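Local coordinates for pyridine nucleotide-disulfide oxidoreductase-like protein (Myceliophthora thermophila, PDB 5MQ6) that uses FAD and NADPH to insert one oxygen atom beside the carbonyl of ketones, notably bulky polycyclic ones, giving esters or lactones in a Baeyer-Villiger reaction, at residues S223-N228 with V479-G484; P229-I234 with V244-R249; G485-V490 with S503-W508; A513-G518 with L527-L532. One frame throughout, in Å; residues are numbered along the deposited sequence.

Contact 1 of 4, residues S223-N228 with V479-G484; sequences SGILTN and VTPSIG. With FAD (flavin-adenine dinucleotide), chain B.
Leu-226 lies between the flavin and the ring of Pro-481, and each of its side-chain carbons can be assigned a neighbour. CB is 3.9 Å from FAD C8M, a methyl of the isoalloxazine. The first torsion (chi1 -63°) sets CG beside the backbone N, where it comes within 4.0 Å of Pro-481 CG. The branches then part: CD1 turns back to FAD C9, while CD2 packs 3.7 Å from Pro-481 CG. The side chain also touches the bound NADPH, so it contacts both cofactors. Ile-225 CB, at the root of its side chain, lies 3.8 Å from Pro-481 CB, the two side chains crossing obliquely, so two consecutive residues hold one ring. Pro-481 is the second residue of a type I beta turn, Thr-480 to Ile-483, in which Thr-480 OG1 also accepts from Ser-482 N as an ST turn. That hydroxyl is also hydrogen-bonded to the backbone O of Tyr-600, which brings the turn up to a residue of the NADPH site. Further along, the direct polar link is Val-479 N to Asn-228 O, at 2.9 Å and 164°. Two waters bridge the segments. Water 1 joins Ile-225 O to Thr-480 O, and water 2 accepts from Thr-227 N while lying 2.7 Å from Val-479 O. On the far side, Gly-224 CA passes within 3.2 Å of FAD O3P.

Contact 2 of 4, residues P229-I234 with V244-R249; sequences PQVPKI and VFHTAR. With NDP (NADPH dihydro-nicotinamide-adenine-dinucleotide phosphate), chain C.
Pro-229 sits over the imidazole of His-246 in a CH-pi contact: CB is 3.7 Å from the ring centroid and only 5° off the ring normal. Its other ring carbons reach Arg-249. CG lies over one face of the guanidinium, displaced toward the rim, and CD is 3.6 Å from Arg-249 NH2; the two side chains cross at about a right angle. Ala-248 CB adds an apolar touch on Pro-229 CG. At the imidazole edge, His-246 NE2 makes a weak hydrogen bond to Gln-230 O, 3.1 Å long and bent to 120°. A second weak one runs from the same nitrogen to Gly-477 O, so this N-H appears to be shared. Gln-230 O is gripped in turn by Thr-476 OG1. The other ring nitrogen, ND1, helps fix the ring's rotation: Ala-248 N donates to His-246 ND1 at 3.2 Å, essentially in the ring plane. With CG anti to the backbone N, chi1 of -166° carries the imidazole across to Pro-229 and Gln-230. The guanidinium is steadied by Arg-249 NH1, which donates to Ala-248 O at 3.0 Å from above the carbonyl plane, and by NE, which is hydrogen-bonded to Ala-57 O. Further out, strand 230-232 pairs antiparallel with strand 42-44, and Pro-232 CB rests 3.6 Å from N6A of the NADPH adenine. Strand 244-246 is an edge strand of the five-stranded parallel sheet, beside strand 471-474, of a Rossmann-type nucleotide-binding fold, here the one that carries NADPH.

Contact 3 of 4, residues G485-V490 with S503-W508; sequences GGSPAV and SLDDKW
Two short helices, 488-492 and 504-511, meet near their N-termini, where the N-cap Ser-487 reaches Asp-505 in the first turn of the other helix. Ser-487 OG, anti to its own N (chi1 174°), donates to Asp-505 OD1 at 2.6 Å, on the anti side of the carboxylate and 27° out of its plane. The same hydroxyl accepts weak capping bonds from Ala-489 N and Val-490 N. Trp-508, one turn on, offers its indole face to the same corner of the chain. Ser-487 CA lies 3.6 Å from the centroid of the five-membered ring, and Pro-488 CD 3.7 Å from that of the six-membered ring, both on one face. In the ring plane, Trp-508 NE1 donates to Gly-485 O at 3.0 Å and 159°, although it approaches from above the carbonyl plane. Leu-504 CD2 completes the packing, 4.1 Å from Pro-488 CD. Asp-505 OD1 has a second donor in Gln-509 NE2, and Val-490 CG2 comes 3.3 Å from Asp-505 OD1, the side chains crossing at a slant. With two hydrogen bonds at OD1 and the start of helix 488-492 nearby, the negative charge is probably stabilised and the carboxylate would tend to stay ionised.

Contact 4 of 4, residues A513-G518 with L527-L532; sequences AATLHG and LFFTPL
Phe-529, last residue of strand 527-529, turns its ring toward the loop 513-518. Its CG stands between the backbone N and carbonyl carbon (chi1 35°), which brings CE1 against the other segment. Thr-515 CG2 meets the ring at its edge, in plane, 4.0 Å from Phe-529 CE1. Gly-518 O approaches the same CE1 obliquely, at 3.2 Å. Thr-530 directs its side chain away, while its backbone bonds to Leu-221, as that of Phe-528 does, tying the strand to 218-221 of the FAD-side sheet. Pro-531 comes closest in backbone terms, with its CA 4.5 Å from Gly-518 CA. Its CA-H points at Gly-518 O, a C-H...O contact of 3.4 Å with 148° at the hydrogen, and its CB packs on His-517 O. The positive phi of Gly-518 (78°) by itself favours glycine. At Leu-532, the backbone N donates over 3.0 Å to water 3, which donates in turn to Gly-518 O at 2.6 Å. The two segments share no direct hydrogen bond; the buried carbonyl O of Gly-518 takes its hydrogen bond from water 3, with Phe-529 CE1 and Pro-531 CA also against it.

How the contacts relate
Contact 1 is the middle of the set, its centre about 7 Å from that of the chain and about 13 to 15 Å from the other three centres; it touches each of them. Contact 2 is nested along the chain within the loop closed by contact 1, whereas contacts 3 and 4 follow in series. Those two are neighbours, about 11 Å between centres, joined where Trp-508 packs on Ala-513 and Pro-488 on Phe-529. Contacts 2 and 4 lie on opposite sides of the chain centre, about 30 Å between centres: one includes an edge strand of the parallel NADPH-side sheet, the other a strand of the mixed FAD-side sheet. Contact 1, beside the flavin, is consistent with a position between the FAD and NADPH units.

Contact 1 of 4, residues S223-N228 with V479-G484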
# COMPACT_ATOMS: atom_id res chain seq x y z
N SER A 223 -5.71 -6.44 5.69
CA SER A 223 -6.18 -6.75 4.32
C SER A 223 -5.42 -5.94 3.31
O SER A 223 -5.68 -6.09 2.09
CB SER A 223 -7.66 -6.40 4.20
OG SER A 223 -7.88 -4.99 4.34
N GLY A 224 -4.56 -5.02 3.80
CA GLY A 224 -3.66 -4.26 2.89
C GLY A 224 -4.33 -3.08 2.19
O GLY A 224 -5.48 -2.70 2.49
N ILE A 225 -3.56 -2.47 1.28
CA ILE A 225 -3.98 -1.24 0.62
C ILE A 225 -3.82 -1.27 -0.92
O ILE A 225 -4.51 -0.53 -1.61
CB ILE A 225 -3.19 -0.01 1.14
CG1 ILE A 225 -1.64 -0.24 1.15
CG2 ILE A 225 -3.63 0.37 2.53
CD1 ILE A 225 -0.77 1.01 1.52
N LEU A 226 -2.87 -2.08 -1.43
CA LEU A 226 -2.59 -2.16 -2.91
C LEU A 226 -2.70 -3.65 -3.30
O LEU A 226 -1.69 -4.39 -3.42
CB LEU A 226 -1.23 -1.53 -3.23
CG LEU A 226 -1.17 0.01 -2.91
CD1 LEU A 226 0.27 0.49 -2.59
CD2 LEU A 226 -1.83 0.86 -3.99
N THR A 227 -3.96 -4.08 -3.43
CA THR A 227 -4.36 -5.49 -3.35
C THR A 227 -5.08 -6.03 -4.57
O THR A 227 -5.06 -7.22 -4.81
CB THR A 227 -5.27 -5.70 -2.10
OG1 THR A 227 -6.34 -4.73 -2.08
CG2 THR A 227 -4.35 -5.53 -0.78
N ASN A 228 -5.67 -5.13 -5.34
CA ASN A 228 -6.60 -5.48 -6.41
C ASN A 228 -6.12 -4.81 -7.66
O ASN A 228 -6.40 -3.60 -7.83
CB ASN A 228 -7.96 -4.94 -6.01
CG ASN A 228 -8.56 -5.78 -4.89
OD1 ASN A 228 -8.29 -5.56 -3.66
ND2 ASN A 228 -9.31 -6.78 -5.32
N VAL A 479 -6.38 -0.80 -7.26
CA VAL A 479 -7.42 0.06 -6.67
C VAL A 479 -6.80 0.94 -5.55
O VAL A 479 -6.02 0.45 -4.70
CB VAL A 479 -8.63 -0.73 -6.11
CG1 VAL A 479 -9.65 0.19 -5.39
CG2 VAL A 479 -9.32 -1.49 -7.23
N THR A 480 -7.11 2.24 -5.61
CA THR A 480 -6.56 3.15 -4.65
C THR A 480 -6.71 2.70 -3.14
O THR A 480 -7.73 2.11 -2.76
CB THR A 480 -7.10 4.59 -4.85
OG1 THR A 480 -6.54 5.42 -3.86
CG2 THR A 480 -8.61 4.69 -4.72
N PRO A 481 -5.68 2.99 -2.30
CA PRO A 481 -5.81 2.74 -0.87
C PRO A 481 -6.99 3.47 -0.24
O PRO A 481 -7.54 3.00 0.79
CB PRO A 481 -4.48 3.28 -0.32
CG PRO A 481 -3.49 2.92 -1.43
CD PRO A 481 -4.26 3.35 -2.65
N SER A 482 -7.38 4.60 -0.87
CA SER A 482 -8.47 5.49 -0.39
C SER A 482 -9.87 5.00 -0.70
O SER A 482 -10.84 5.64 -0.36
CB SER A 482 -8.31 6.92 -0.98
OG SER A 482 -7.24 7.57 -0.30
N ILE A 483 -9.97 3.90 -1.40
CA ILE A 483 -11.25 3.49 -1.96
C ILE A 483 -12.41 3.50 -0.91
O ILE A 483 -12.24 3.14 0.31
CB ILE A 483 -11.05 2.14 -2.75
CG1 ILE A 483 -12.26 1.84 -3.65
CG2 ILE A 483 -10.66 0.97 -1.85
CD1 ILE A 483 -12.39 2.80 -4.83
N GLY A 484 -13.58 3.95 -1.36
CA GLY A 484 -14.80 3.92 -0.49
C GLY A 484 -14.74 4.85 0.73
O GLY A 484 -15.33 4.54 1.85
PA FAD B . -0.68 -7.08 1.91
O1A FAD B . -1.41 -6.42 0.79
O2A FAD B . 0.81 -7.36 1.82
O5B FAD B . -1.40 -8.47 2.23
C5B FAD B . -2.79 -8.52 2.36
C4B FAD B . -3.28 -9.83 1.78
O4B FAD B . -4.67 -9.94 2.12
C3B FAD B . -3.19 -9.96 0.26
O3B FAD B . -2.69 -11.23 -0.08
C2B FAD B . -4.62 -9.82 -0.19
O2B FAD B . -4.88 -10.52 -1.39
C1B FAD B . -5.36 -10.40 0.99
N9A FAD B . -6.74 -9.99 1.04
C8A FAD B . -7.23 -8.72 0.99
N7A FAD B . -8.55 -8.78 1.02
C5A FAD B . -8.96 -10.06 1.07
C6A FAD B . -10.27 -10.73 1.16
N6A FAD B . -11.44 -10.13 1.15
N1A FAD B . -10.18 -12.03 1.28
C2A FAD B . -9.02 -12.72 1.27
N3A FAD B . -7.80 -12.22 1.19
C4A FAD B . -7.75 -10.86 1.06
N1 FAD B . 5.48 -0.38 1.12
C2 FAD B . 6.59 0.07 1.79
O2 FAD B . 6.48 0.60 2.90
N3 FAD B . 7.81 -0.05 1.26
C4 FAD B . 7.96 -0.61 0.05
O4 FAD B . 9.11 -0.70 -0.38
C4X FAD B . 6.85 -1.13 -0.76
N5 FAD B . 6.96 -1.69 -2.01
C5X FAD B . 5.83 -2.11 -2.63
C6 FAD B . 5.90 -2.71 -3.98
C7 FAD B . 4.62 -3.14 -4.57
C7M FAD B . 4.58 -3.77 -5.94
C8 FAD B . 3.31 -2.96 -3.87
C8M FAD B . 1.98 -3.41 -4.47
C9 FAD B . 3.28 -2.39 -2.62
C9A FAD B . 4.48 -1.96 -1.98
N10 FAD B . 4.38 -1.37 -0.71
C10 FAD B . 5.56 -0.97 -0.08
C1' FAD B . 3.09 -1.25 0.02
C2' FAD B . 2.82 -2.69 0.64
O2' FAD B . 1.50 -3.11 0.28
C3' FAD B . 3.04 -2.78 2.19
O3' FAD B . 4.39 -2.43 2.50
C4' FAD B . 2.89 -4.18 2.85
O4' FAD B . 3.48 -5.31 2.07
C5' FAD B . 1.40 -4.44 3.17
O5' FAD B . 1.36 -5.54 4.13
P FAD B . -0.15 -5.99 4.50
O1P FAD B . 0.02 -7.44 5.11
O2P FAD B . -0.76 -4.81 5.27
O3P FAD B . -0.97 -6.01 3.08
O HOH W 1 -7.33 -0.35 -1.50
O HOH W 2 -6.21 -2.10 -3.99

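Contact 2 of 4, residues P229-I234 with V244-R249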
# COMPACT_ATOMS: atom_id res chain seq x y z
N PRO A 229 -5.37 -5.54 -8.50
CA PRO A 229 -4.81 -4.93 -9.71
C PRO A 229 -5.92 -4.31 -10.54
O PRO A 229 -6.93 -4.98 -10.74
CB PRO A 229 -4.19 -6.10 -10.47
CG PRO A 229 -4.02 -7.16 -9.47
CD PRO A 229 -5.10 -6.98 -8.46
N GLN A 230 -5.73 -3.06 -11.02
CA GLN A 230 -6.69 -2.44 -11.93
C GLN A 230 -6.11 -2.28 -13.30
O GLN A 230 -4.89 -2.42 -13.51
CB GLN A 230 -7.13 -1.06 -11.43
CG GLN A 230 -5.95 -0.08 -11.17
CD GLN A 230 -6.41 1.30 -10.76
OE1 GLN A 230 -7.47 1.49 -10.11
NE2 GLN A 230 -5.60 2.30 -11.11
N VAL A 231 -7.01 -1.99 -14.22
CA VAL A 231 -6.68 -1.58 -15.59
C VAL A 231 -7.57 -0.43 -15.98
O VAL A 231 -8.72 -0.29 -15.50
CB VAL A 231 -6.84 -2.70 -16.63
CG1 VAL A 231 -5.89 -3.81 -16.27
CG2 VAL A 231 -8.28 -3.19 -16.71
N PRO A 232 -7.03 0.42 -16.85
CA PRO A 232 -7.84 1.53 -17.35
C PRO A 232 -8.88 1.01 -18.32
O PRO A 232 -8.64 -0.01 -18.96
CB PRO A 232 -6.82 2.40 -18.07
CG PRO A 232 -5.67 1.49 -18.38
CD PRO A 232 -5.74 0.27 -17.56
N LYS A 233 -10.00 1.72 -18.43
CA LYS A 233 -11.05 1.39 -19.38
C LYS A 233 -10.58 1.84 -20.76
O LYS A 233 -11.07 2.84 -21.25
CB LYS A 233 -12.35 2.14 -19.08
CG LYS A 233 -12.93 1.99 -17.70
CD LYS A 233 -13.84 0.80 -17.59
CE LYS A 233 -14.32 0.74 -16.14
NZ LYS A 233 -15.15 1.91 -15.66
N ILE A 234 -9.62 1.15 -21.36
CA ILE A 234 -9.16 1.55 -22.69
C ILE A 234 -10.06 0.88 -23.74
O ILE A 234 -9.98 -0.34 -23.90
CB ILE A 234 -7.70 1.14 -22.94
CG1 ILE A 234 -6.73 1.92 -22.00
CG2 ILE A 234 -7.32 1.34 -24.44
CD1 ILE A 234 -5.30 1.38 -22.03
N VAL A 244 -1.14 -10.68 -22.81
CA VAL A 244 -1.31 -9.53 -21.96
C VAL A 244 -1.23 -10.08 -20.53
O VAL A 244 -1.74 -11.22 -20.25
CB VAL A 244 -2.68 -8.87 -22.04
CG1 VAL A 244 -2.67 -7.50 -21.37
CG2 VAL A 244 -3.10 -8.68 -23.44
N PHE A 245 -0.64 -9.27 -19.64
CA PHE A 245 -0.60 -9.60 -18.25
C PHE A 245 -0.35 -8.35 -17.44
O PHE A 245 0.11 -7.35 -17.99
CB PHE A 245 0.42 -10.71 -17.93
CG PHE A 245 1.79 -10.48 -18.45
CD1 PHE A 245 2.74 -9.82 -17.70
CD2 PHE A 245 2.15 -10.99 -19.70
CE1 PHE A 245 4.02 -9.64 -18.19
CE2 PHE A 245 3.40 -10.81 -20.19
CZ PHE A 245 4.35 -10.14 -19.43
N HIS A 246 -0.71 -8.41 -16.16
CA HIS A 246 -0.50 -7.29 -15.25
C HIS A 246 0.79 -7.59 -14.49
O HIS A 246 1.16 -8.72 -14.29
CB HIS A 246 -1.75 -7.06 -14.37
CG HIS A 246 -1.79 -5.75 -13.63
ND1 HIS A 246 -0.97 -5.48 -12.56
CD2 HIS A 246 -2.65 -4.70 -13.70
CE1 HIS A 246 -1.25 -4.28 -12.06
NE2 HIS A 246 -2.28 -3.79 -12.72
N THR A 247 1.55 -6.57 -14.15
CA THR A 247 2.80 -6.77 -13.43
C THR A 247 2.62 -7.50 -12.10
O THR A 247 3.53 -8.19 -11.58
CB THR A 247 3.44 -5.37 -13.16
OG1 THR A 247 2.51 -4.47 -12.49
CG2 THR A 247 3.78 -4.70 -14.49
N ALA A 248 1.47 -7.26 -11.49
CA ALA A 248 1.12 -7.90 -10.19
C ALA A 248 0.75 -9.40 -10.38
O ALA A 248 0.67 -10.15 -9.42
CB ALA A 248 0.02 -7.13 -9.52
N ARG A 249 0.52 -9.81 -11.63
CA ARG A 249 0.38 -11.26 -11.93
C ARG A 249 1.29 -11.66 -13.14
O ARG A 249 0.78 -12.05 -14.24
CB ARG A 249 -1.10 -11.59 -12.16
CG ARG A 249 -2.05 -11.04 -11.10
CD ARG A 249 -2.10 -11.92 -9.82
NE ARG A 249 -3.12 -11.42 -8.84
CZ ARG A 249 -2.95 -10.45 -7.95
NH1 ARG A 249 -1.82 -9.80 -7.87
NH2 ARG A 249 -3.95 -10.10 -7.11
PA NDP C . 0.66 3.12 -10.10
O1A NDP C . -0.89 3.24 -9.86
O2A NDP C . 1.68 3.86 -9.27
O5B NDP C . 0.90 3.38 -11.67
C5B NDP C . -0.05 3.04 -12.66
C4B NDP C . 0.48 3.72 -13.91
O4B NDP C . -0.42 3.48 -15.02
C3B NDP C . 0.59 5.24 -13.70
O3B NDP C . 1.88 5.68 -14.15
C2B NDP C . -0.59 5.72 -14.53
O2B NDP C . -0.47 7.09 -14.99
C1B NDP C . -0.64 4.71 -15.65
N9A NDP C . -1.93 4.74 -16.33
C8A NDP C . -3.19 4.65 -15.78
N7A NDP C . -4.14 4.76 -16.72
C5A NDP C . -3.44 4.94 -17.88
C6A NDP C . -3.82 5.17 -19.26
N6A NDP C . -5.12 5.21 -19.55
N1A NDP C . -2.84 5.32 -20.17
C2A NDP C . -1.50 5.29 -19.86
N3A NDP C . -1.05 5.10 -18.61
C4A NDP C . -1.99 4.94 -17.62
O3 NDP C . 1.11 1.60 -9.99
PN NDP C . 2.57 0.91 -9.69
O1N NDP C . 2.29 -0.63 -9.78
O2N NDP C . 3.64 1.46 -10.61
O5D NDP C . 2.93 1.33 -8.17
C5D NDP C . 1.93 1.09 -7.13
C4D NDP C . 2.53 1.20 -5.74
O4D NDP C . 3.42 0.09 -5.48
C3D NDP C . 3.50 2.39 -5.69
O3D NDP C . 2.90 3.74 -5.79
C2D NDP C . 4.39 2.01 -4.49
O2D NDP C . 3.70 2.26 -3.22
C1D NDP C . 4.66 0.54 -4.80
P2B NDP C . -1.07 8.29 -14.07
O1X NDP C . -2.46 7.79 -13.65
O2X NDP C . -1.26 9.51 -14.95
O3X NDP C . -0.03 8.58 -12.98

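Contact 3 of 4, residues G485-V490 with S503-W508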
# COMPACT_ATOMS: atom_id res chain seq x y z
N GLY A 485 -14.07 6.00 0.49
CA GLY A 485 -13.78 7.02 1.52
C GLY A 485 -12.98 6.47 2.71
O GLY A 485 -13.15 6.95 3.83
N GLY A 486 -12.12 5.45 2.46
CA GLY A 486 -11.44 4.76 3.56
C GLY A 486 -12.22 3.67 4.29
O GLY A 486 -11.77 3.23 5.30
N SER A 487 -13.36 3.23 3.81
CA SER A 487 -14.16 2.24 4.51
C SER A 487 -13.32 0.99 4.68
O SER A 487 -12.79 0.48 3.69
CB SER A 487 -15.37 1.85 3.66
OG SER A 487 -16.09 0.81 4.23
N PRO A 488 -13.16 0.49 5.94
CA PRO A 488 -12.42 -0.77 5.97
C PRO A 488 -13.12 -1.90 5.20
O PRO A 488 -12.47 -2.80 4.75
CB PRO A 488 -12.28 -1.05 7.46
CG PRO A 488 -12.30 0.33 8.11
CD PRO A 488 -13.39 0.98 7.30
N ALA A 489 -14.43 -1.84 5.01
CA ALA A 489 -15.18 -2.87 4.31
C ALA A 489 -14.86 -2.82 2.80
O ALA A 489 -14.51 -3.86 2.15
CB ALA A 489 -16.66 -2.64 4.52
N VAL A 490 -15.00 -1.62 2.24
CA VAL A 490 -14.72 -1.48 0.82
C VAL A 490 -13.29 -1.81 0.54
O VAL A 490 -13.01 -2.53 -0.40
CB VAL A 490 -15.00 -0.07 0.26
CG1 VAL A 490 -14.67 0.01 -1.24
CG2 VAL A 490 -16.48 0.27 0.44
N SER A 503 -24.47 -2.42 8.72
CA SER A 503 -23.36 -2.48 7.79
C SER A 503 -22.28 -1.45 8.08
O SER A 503 -22.54 -0.23 8.17
CB SER A 503 -23.82 -2.25 6.36
OG SER A 503 -22.63 -1.94 5.62
N LEU A 504 -21.05 -1.91 8.18
CA LEU A 504 -19.95 -0.96 8.49
C LEU A 504 -19.92 0.12 7.41
O LEU A 504 -19.78 1.34 7.70
CB LEU A 504 -18.59 -1.68 8.60
CG LEU A 504 -17.39 -0.78 8.97
CD1 LEU A 504 -17.64 -0.01 10.26
CD2 LEU A 504 -16.12 -1.57 9.10
N ASP A 505 -20.05 -0.32 6.17
CA ASP A 505 -19.88 0.61 5.08
C ASP A 505 -21.01 1.62 5.00
O ASP A 505 -20.81 2.76 4.71
CB ASP A 505 -19.68 -0.09 3.73
CG ASP A 505 -19.20 0.88 2.68
OD1 ASP A 505 -18.19 1.59 2.91
OD2 ASP A 505 -19.89 0.97 1.64
N ASP A 506 -22.21 1.18 5.27
CA ASP A 506 -23.33 2.13 5.29
C ASP A 506 -23.12 3.17 6.37
O ASP A 506 -23.26 4.36 6.11
CB ASP A 506 -24.64 1.41 5.48
CG ASP A 506 -24.96 0.47 4.31
OD1 ASP A 506 -24.46 0.66 3.17
OD2 ASP A 506 -25.73 -0.49 4.54
N LYS A 507 -22.72 2.74 7.57
CA LYS A 507 -22.35 3.73 8.62
C LYS A 507 -21.29 4.72 8.09
O LYS A 507 -21.42 5.94 8.20
CB LYS A 507 -21.80 3.02 9.84
CG LYS A 507 -21.55 3.88 11.07
CD LYS A 507 -20.92 3.09 12.19
CE LYS A 507 -20.32 4.01 13.25
NZ LYS A 507 -19.53 3.26 14.28
N TRP A 508 -20.23 4.18 7.51
CA TRP A 508 -19.14 4.99 7.03
C TRP A 508 -19.59 6.05 6.00
O TRP A 508 -19.19 7.19 6.05
CB TRP A 508 -18.15 4.09 6.29
CG TRP A 508 -16.78 4.58 6.36
CD1 TRP A 508 -16.11 5.32 5.44
CD2 TRP A 508 -15.87 4.33 7.45
NE1 TRP A 508 -14.81 5.54 5.87
CE2 TRP A 508 -14.63 4.92 7.09
CE3 TRP A 508 -15.96 3.62 8.65
CZ2 TRP A 508 -13.54 4.86 7.88
CZ3 TRP A 508 -14.83 3.57 9.45
CH2 TRP A 508 -13.66 4.17 9.07

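Contact 4 of 4, residues A513-G518 with L527-L532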
# COMPACT_ATOMS: atom_id res chain seq x y z
N ALA A 513 -16.56 8.68 8.41
CA ALA A 513 -15.58 7.85 9.07
C ALA A 513 -15.72 7.95 10.57
O ALA A 513 -15.87 9.06 11.13
CB ALA A 513 -14.18 8.22 8.62
N ALA A 514 -15.68 6.81 11.26
CA ALA A 514 -15.73 6.82 12.71
C ALA A 514 -15.01 5.69 13.33
O ALA A 514 -15.44 4.55 13.16
CB ALA A 514 -17.18 6.81 13.19
N THR A 515 -13.97 5.99 14.08
CA THR A 515 -13.19 5.03 14.77
C THR A 515 -12.65 5.65 16.03
O THR A 515 -12.78 6.83 16.26
CB THR A 515 -11.91 4.65 14.00
OG1 THR A 515 -11.03 5.78 13.93
CG2 THR A 515 -12.30 4.16 12.61
N LEU A 516 -12.06 4.82 16.88
CA LEU A 516 -11.07 5.27 17.82
C LEU A 516 -9.67 4.81 17.33
O LEU A 516 -9.42 3.61 17.08
CB LEU A 516 -11.31 4.82 19.23
CG LEU A 516 -10.35 5.31 20.27
CD1 LEU A 516 -10.29 6.78 20.35
CD2 LEU A 516 -10.59 4.68 21.65
N HIS A 517 -8.79 5.79 17.17
CA HIS A 517 -7.37 5.59 16.78
C HIS A 517 -7.14 4.95 15.42
O HIS A 517 -6.02 4.45 15.11
CB HIS A 517 -6.65 4.82 17.90
CG HIS A 517 -6.72 5.47 19.25
ND1 HIS A 517 -6.63 4.75 20.44
CD2 HIS A 517 -6.78 6.76 19.63
CE1 HIS A 517 -6.64 5.58 21.46
NE2 HIS A 517 -6.67 6.80 20.99
N GLY A 518 -8.18 4.92 14.62
CA GLY A 518 -8.21 4.27 13.31
C GLY A 518 -8.36 2.76 13.29
O GLY A 518 -8.31 2.14 12.20
N LEU A 527 -13.76 -6.45 16.61
CA LEU A 527 -13.20 -6.31 15.23
C LEU A 527 -12.21 -5.21 15.33
O LEU A 527 -12.49 -4.15 15.88
CB LEU A 527 -14.28 -5.84 14.27
CG LEU A 527 -13.84 -5.48 12.84
CD1 LEU A 527 -13.27 -6.69 12.07
CD2 LEU A 527 -14.97 -4.80 12.08
N PHE A 528 -11.04 -5.46 14.75
CA PHE A 528 -10.00 -4.47 14.62
C PHE A 528 -9.39 -4.46 13.25
O PHE A 528 -9.41 -5.48 12.59
CB PHE A 528 -8.90 -4.71 15.71
CG PHE A 528 -9.40 -4.53 17.12
CD1 PHE A 528 -9.38 -3.25 17.75
CD2 PHE A 528 -9.85 -5.60 17.83
CE1 PHE A 528 -9.81 -3.14 19.05
CE2 PHE A 528 -10.33 -5.47 19.15
CZ PHE A 528 -10.26 -4.27 19.76
N PHE A 529 -8.80 -3.34 12.86
CA PHE A 529 -8.24 -3.21 11.53
C PHE A 529 -7.05 -2.33 11.60
O PHE A 529 -6.99 -1.44 12.41
CB PHE A 529 -9.29 -2.74 10.50
CG PHE A 529 -10.33 -1.74 11.03
CD1 PHE A 529 -10.08 -0.38 11.03
CD2 PHE A 529 -11.59 -2.16 11.53
CE1 PHE A 529 -11.03 0.55 11.49
CE2 PHE A 529 -12.51 -1.20 12.03
CZ PHE A 529 -12.23 0.14 12.02
N THR A 530 -6.10 -2.58 10.70
CA THR A 530 -4.85 -1.82 10.69
C THR A 530 -5.23 -0.39 10.37
O THR A 530 -6.10 -0.16 9.61
CB THR A 530 -3.81 -2.38 9.73
OG1 THR A 530 -4.39 -2.67 8.47
CG2 THR A 530 -3.36 -3.73 10.14
N PRO A 531 -4.65 0.56 11.04
CA PRO A 531 -5.20 1.89 10.89
C PRO A 531 -4.90 2.54 9.52
O PRO A 531 -3.75 2.65 9.17
CB PRO A 531 -4.54 2.67 12.03
CG PRO A 531 -3.25 1.93 12.32
CD PRO A 531 -3.45 0.52 11.90
N LEU A 532 -5.92 3.03 8.83
CA LEU A 532 -5.75 3.82 7.67
C LEU A 532 -6.48 5.18 7.93
O LEU A 532 -5.91 6.03 8.40
CB LEU A 532 -6.25 3.04 6.40
CG LEU A 532 -5.91 3.84 5.11
CD1 LEU A 532 -4.41 3.65 4.88
CD2 LEU A 532 -6.71 3.51 3.82
O HOH W 3 -8.68 3.33 9.91